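Local coordinates for protein lysine-specific demethylase REF6 (PDB 6A58) that removes methyl groups from di- and trimethylated lysine on the tail of histone H3 and binds DNA sequence-specifically through its C-terminal C2H2 zinc fingers, at residues C83-K88 and T94-V99; Q115-V120 and S124-K129. One frame throughout, in Å; residues are numbered along the deposited sequence.

Contact 1: residues C83-K88 and T94-V99; sequences CKMTFK and TEHIRV. With ZN (zinc ion), chain D.
The imidazole of His96 carries the contact, and the CZ end of Phe87 lies over one of its faces. Phe87 CZ sits above the plane toward the rim of the ring, 3.2 Å from His96 CG. Its neighbours CE1 and CE2 lean on His96 CB and CD2. The two ring planes meet at 40°, so the pair is oblique. Cys83 SG stands at the imidazole edge, near its plane, 3.6 Å from His96 NE2. Met85 comes in obliquely, with SD 3.4 Å from His96 CE1.

The edge contact with cysteine is set by a zinc ion. Cys83 SG binds the metal at 2.3 Å and His96 NE2 at 2.1 Å. Cys78 and His100 complete the site. This is the third C2H2 finger of REF6, with the classical beta-beta-alpha fold: the second strand of the hairpin, 86-87, faces helix 90-101, and the metal ties them together. With chi1 at 166°, the ring of His96 points from the helix toward the hairpin, NE2 leading to the zinc.

Phe87 is the aromatic residue of the small finger core. Its ring also touches Ser92 and Arg93 at the start of the helix. With an alanine in place of Phe87, the face of His96 would probably lose its cover and the ring be freer to turn about its bond to the helix. The Cys83 thiolate has a further, weak partner: Met85 N donates to SG over 3.6 Å, with an N-H...S angle of 164°. Such a bond would probably offset a little of the negative charge on the sulfur.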
# COMPACT_ATOMS: atom_id res chain seq x y z
N CYS A 83 -1.61 5.07 20.99
CA CYS A 83 -2.25 4.71 19.73
C CYS A 83 -1.76 3.35 19.28
O CYS A 83 -0.55 3.11 19.23
CB CYS A 83 -1.93 5.75 18.67
SG CYS A 83 -2.84 5.50 17.14
N LYS A 84 -2.70 2.47 18.94
CA LYS A 84 -2.39 1.10 18.52
C LYS A 84 -2.58 0.89 17.01
O LYS A 84 -2.53 -0.24 16.54
CB LYS A 84 -3.26 0.12 19.31
CG LYS A 84 -3.11 0.25 20.82
CD LYS A 84 -3.72 -0.92 21.57
CE LYS A 84 -3.47 -0.80 23.06
NZ LYS A 84 -3.89 -2.02 23.82
N MET A 85 -2.77 1.98 16.26
CA MET A 85 -3.00 1.88 14.82
C MET A 85 -1.73 1.51 14.08
O MET A 85 -0.63 1.90 14.47
CB MET A 85 -3.59 3.17 14.26
CG MET A 85 -4.97 3.49 14.81
SD MET A 85 -5.95 4.57 13.75
CE MET A 85 -6.31 3.47 12.39
N THR A 86 -1.90 0.74 13.00
CA THR A 86 -0.80 0.23 12.19
C THR A 86 -1.10 0.48 10.72
O THR A 86 -2.26 0.64 10.33
CB THR A 86 -0.59 -1.27 12.43
OG1 THR A 86 -1.83 -1.96 12.26
CG2 THR A 86 -0.05 -1.52 13.83
N PHE A 87 -0.04 0.52 9.90
CA PHE A 87 -0.15 0.93 8.50
C PHE A 87 0.72 0.10 7.57
O PHE A 87 1.79 -0.38 7.96
CB PHE A 87 0.20 2.41 8.36
CG PHE A 87 -0.67 3.28 9.22
CD1 PHE A 87 -1.92 3.66 8.78
CD2 PHE A 87 -0.27 3.61 10.51
CE1 PHE A 87 -2.75 4.41 9.59
CE2 PHE A 87 -1.10 4.36 11.33
CZ PHE A 87 -2.34 4.76 10.86
N LYS A 88 0.23 -0.06 6.34
CA LYS A 88 0.96 -0.75 5.29
C LYS A 88 2.05 0.14 4.67
O LYS A 88 3.16 -0.33 4.43
CB LYS A 88 -0.00 -1.20 4.19
N THR A 94 2.10 8.68 7.96
CA THR A 94 2.39 10.11 8.07
C THR A 94 1.12 10.96 8.06
O THR A 94 0.97 11.87 8.88
CB THR A 94 3.36 10.57 6.96
OG1 THR A 94 4.61 9.88 7.12
CG2 THR A 94 3.61 12.07 7.02
N GLU A 95 0.20 10.66 7.14
CA GLU A 95 -1.10 11.33 7.10
C GLU A 95 -1.87 11.13 8.41
O GLU A 95 -2.41 12.09 8.96
CB GLU A 95 -1.94 10.85 5.91
CG GLU A 95 -1.50 11.46 4.58
CD GLU A 95 -2.43 11.13 3.42
OE1 GLU A 95 -3.37 10.33 3.58
OE2 GLU A 95 -2.20 11.69 2.33
N HIS A 96 -1.88 9.90 8.92
CA HIS A 96 -2.54 9.59 10.19
C HIS A 96 -2.00 10.39 11.38
O HIS A 96 -2.79 10.86 12.21
CB HIS A 96 -2.46 8.10 10.51
CG HIS A 96 -2.82 7.79 11.93
ND1 HIS A 96 -4.12 7.75 12.38
CD2 HIS A 96 -2.04 7.51 13.01
CE1 HIS A 96 -4.12 7.46 13.67
NE2 HIS A 96 -2.87 7.31 14.07
N ILE A 97 -0.68 10.53 11.47
CA ILE A 97 -0.05 11.25 12.59
C ILE A 97 -0.57 12.70 12.69
O ILE A 97 -0.67 13.25 13.79
CB ILE A 97 1.49 11.20 12.51
CG1 ILE A 97 1.99 9.77 12.73
CG2 ILE A 97 2.14 12.11 13.56
CD1 ILE A 97 3.39 9.51 12.21
N ARG A 98 -0.94 13.29 11.55
CA ARG A 98 -1.52 14.64 11.55
C ARG A 98 -2.83 14.74 12.35
O ARG A 98 -3.16 15.81 12.84
CB ARG A 98 -1.75 15.14 10.12
CG ARG A 98 -0.48 15.30 9.30
CD ARG A 98 -0.81 15.58 7.85
NE ARG A 98 0.37 15.41 7.00
CZ ARG A 98 0.34 15.19 5.68
NH1 ARG A 98 -0.80 15.13 5.01
NH2 ARG A 98 1.49 15.04 5.03
N VAL A 99 -3.55 13.62 12.48
CA VAL A 99 -4.76 13.59 13.32
C VAL A 99 -4.39 13.90 14.77
O VAL A 99 -5.11 14.64 15.45
CB VAL A 99 -5.50 12.22 13.23
CG1 VAL A 99 -6.71 12.19 14.16
CG2 VAL A 99 -5.93 11.94 11.80
ZN ZN D . -1.88 7.14 15.92

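Contact 2: residues Q115-V120 and S124-K129. With ZN (zinc ion), chain E.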
# COMPACT_ATOMS: atom_id res chain seq x y z
N GLN A 115 -10.27 27.68 3.68
CA GLN A 115 -10.46 26.29 4.10
C GLN A 115 -9.11 25.58 4.17
O GLN A 115 -8.24 25.83 3.35
CB GLN A 115 -11.41 25.58 3.14
CG GLN A 115 -12.07 24.34 3.72
CD GLN A 115 -13.33 23.90 2.99
OE1 GLN A 115 -13.97 24.68 2.28
NE2 GLN A 115 -13.69 22.65 3.17
N THR A 116 -8.95 24.70 5.17
CA THR A 116 -7.73 23.91 5.33
C THR A 116 -8.03 22.41 5.29
O THR A 116 -9.17 21.99 5.55
CB THR A 116 -7.00 24.21 6.65
OG1 THR A 116 -7.77 23.70 7.75
CG2 THR A 116 -6.76 25.70 6.83
N PHE A 117 -7.01 21.62 4.97
CA PHE A 117 -7.14 20.17 4.79
C PHE A 117 -5.96 19.43 5.41
O PHE A 117 -4.84 19.95 5.43
CB PHE A 117 -7.29 19.84 3.30
CG PHE A 117 -8.38 20.62 2.64
CD1 PHE A 117 -9.69 20.15 2.66
CD2 PHE A 117 -8.12 21.87 2.08
CE1 PHE A 117 -10.71 20.89 2.09
CE2 PHE A 117 -9.14 22.62 1.51
CZ PHE A 117 -10.43 22.13 1.52
N ARG A 118 -6.23 18.23 5.92
CA ARG A 118 -5.21 17.39 6.55
C ARG A 118 -4.47 16.53 5.53
O ARG A 118 -3.27 16.29 5.68
CB ARG A 118 -5.84 16.49 7.62
CG ARG A 118 -4.82 15.76 8.50
CD ARG A 118 -5.48 14.93 9.59
NE ARG A 118 -6.56 15.64 10.28
CZ ARG A 118 -6.41 16.67 11.12
NH1 ARG A 118 -5.20 17.16 11.43
NH2 ARG A 118 -7.49 17.22 11.66
N PHE A 119 -5.20 16.04 4.53
CA PHE A 119 -4.65 15.17 3.48
C PHE A 119 -4.74 15.88 2.13
O PHE A 119 -5.70 16.61 1.88
CB PHE A 119 -5.41 13.84 3.41
CG PHE A 119 -5.73 13.23 4.75
CD1 PHE A 119 -4.76 13.15 5.76
CD2 PHE A 119 -6.99 12.71 5.01
CE1 PHE A 119 -5.06 12.58 6.99
CE2 PHE A 119 -7.29 12.14 6.24
CZ PHE A 119 -6.32 12.08 7.23
N VAL A 120 -3.75 15.65 1.27
CA VAL A 120 -3.70 16.29 -0.05
C VAL A 120 -4.87 15.87 -0.95
O VAL A 120 -5.36 16.69 -1.73
CB VAL A 120 -2.34 16.07 -0.76
CG1 VAL A 120 -2.19 14.63 -1.26
CG2 VAL A 120 -2.16 17.06 -1.90
N SER A 124 -7.21 18.26 -3.10
CA SER A 124 -7.43 18.04 -4.54
C SER A 124 -8.91 17.88 -4.88
O SER A 124 -9.38 18.43 -5.88
CB SER A 124 -6.66 16.81 -5.02
OG SER A 124 -5.26 16.99 -4.86
N ARG A 125 -9.64 17.14 -4.04
CA ARG A 125 -11.09 16.97 -4.19
C ARG A 125 -11.84 18.31 -4.07
O ARG A 125 -12.77 18.56 -4.83
CB ARG A 125 -11.62 15.97 -3.15
CG ARG A 125 -13.10 15.65 -3.28
CD ARG A 125 -13.48 14.45 -2.43
NE ARG A 125 -13.21 14.65 -1.01
CZ ARG A 125 -13.41 13.74 -0.05
NH1 ARG A 125 -13.92 12.54 -0.34
NH2 ARG A 125 -13.12 14.04 1.21
N HIS A 126 -11.42 19.14 -3.11
CA HIS A 126 -11.99 20.47 -2.92
C HIS A 126 -11.78 21.37 -4.14
O HIS A 126 -12.70 22.06 -4.58
CB HIS A 126 -11.41 21.14 -1.67
CG HIS A 126 -11.84 22.56 -1.47
ND1 HIS A 126 -13.09 22.90 -1.02
CD2 HIS A 126 -11.17 23.72 -1.63
CE1 HIS A 126 -13.18 24.22 -0.93
NE2 HIS A 126 -12.02 24.74 -1.30
N LYS A 127 -10.55 21.37 -4.68
CA LYS A 127 -10.22 22.15 -5.87
C LYS A 127 -10.94 21.68 -7.14
O LYS A 127 -11.21 22.49 -8.03
CB LYS A 127 -8.70 22.17 -6.11
CG LYS A 127 -7.94 23.03 -5.11
CD LYS A 127 -6.46 23.14 -5.45
CE LYS A 127 -5.70 21.87 -5.12
NZ LYS A 127 -4.24 22.00 -5.37
N ARG A 128 -11.24 20.38 -7.22
CA ARG A 128 -12.05 19.83 -8.32
C ARG A 128 -13.53 20.17 -8.17
O ARG A 128 -14.17 20.61 -9.13
CB ARG A 128 -11.89 18.31 -8.44
CG ARG A 128 -10.58 17.86 -9.06
CD ARG A 128 -10.65 16.40 -9.48
NE ARG A 128 -11.00 15.51 -8.37
CZ ARG A 128 -10.15 15.00 -7.48
NH1 ARG A 128 -8.84 15.25 -7.52
NH2 ARG A 128 -10.62 14.20 -6.51
N LYS A 129 -14.07 19.95 -6.97
CA LYS A 129 -15.50 20.16 -6.69
C LYS A 129 -15.90 21.63 -6.83
O LYS A 129 -16.90 21.94 -7.47
CB LYS A 129 -15.86 19.65 -5.29
CG LYS A 129 -17.35 19.60 -4.99
CD LYS A 129 -17.67 18.90 -3.68
CE LYS A 129 -17.99 17.42 -3.85
NZ LYS A 129 -16.83 16.60 -4.30
ZN ZN E . -11.28 26.76 -1.35
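Phe117 and His126 cross at about a right angle as side chains, while their ring planes are only 40° apart. Phe117 CZ lies over one face of the imidazole, toward its rim, and comes to 3.3 Å from His126 CG. CE1 and CE2 rest against His126 CB and CD2. Gln115 approaches the same ring obliquely, its amide plane turned 56° from the imidazole. Gln115 OE1 is 3.3 Å from His126 CE1, a contact with a ring carbon. An extended chain from chi1 (-159°) onward brings the Gln115 amide to the ring.

This is the fourth C2H2 finger, in which strand 116-117 of the hairpin packs on helix 120-129, and a zinc ion joins hairpin and helix at one end. His126 NE2 binds the metal at 2.2 Å, and Cys108, Cys113 and His132 supply the other ligands.

Nearer the start of the helix, Val120 O accepts twice from Ser124. Ser124 N gives the backbone bond of this helical turn at 2.8 Å. Ser124 OG adds a second one at 3.1 Å, from above the carbonyl plane. The hydroxyl is thereby folded back onto its own helix, beside Val120 CG2.

Overall arrangement
Contacts 1 and 2 follow one another along the chain, in the third and fourth zinc fingers, and their centres are about 20 Å apart. Each holds a helix histidine that binds its own zinc ion, so the two metal sites are separate. The fingers nevertheless touch. Arg98 NH1 in helix 90-101 probably hydrogen-bonds Arg118 O, 2.8 Å away, just beyond strand 116-117. Beside it, Phe119 CE1 packs 3.3 Å from Glu95 O, and Arg118 CD lies 3.7 Å from Val99 N. The helix of one finger thus rests on the strand-to-helix turn of the next. Contact 1 lies within the DNA-binding region, residues 55-128, and contact 2 does too except for Lys129.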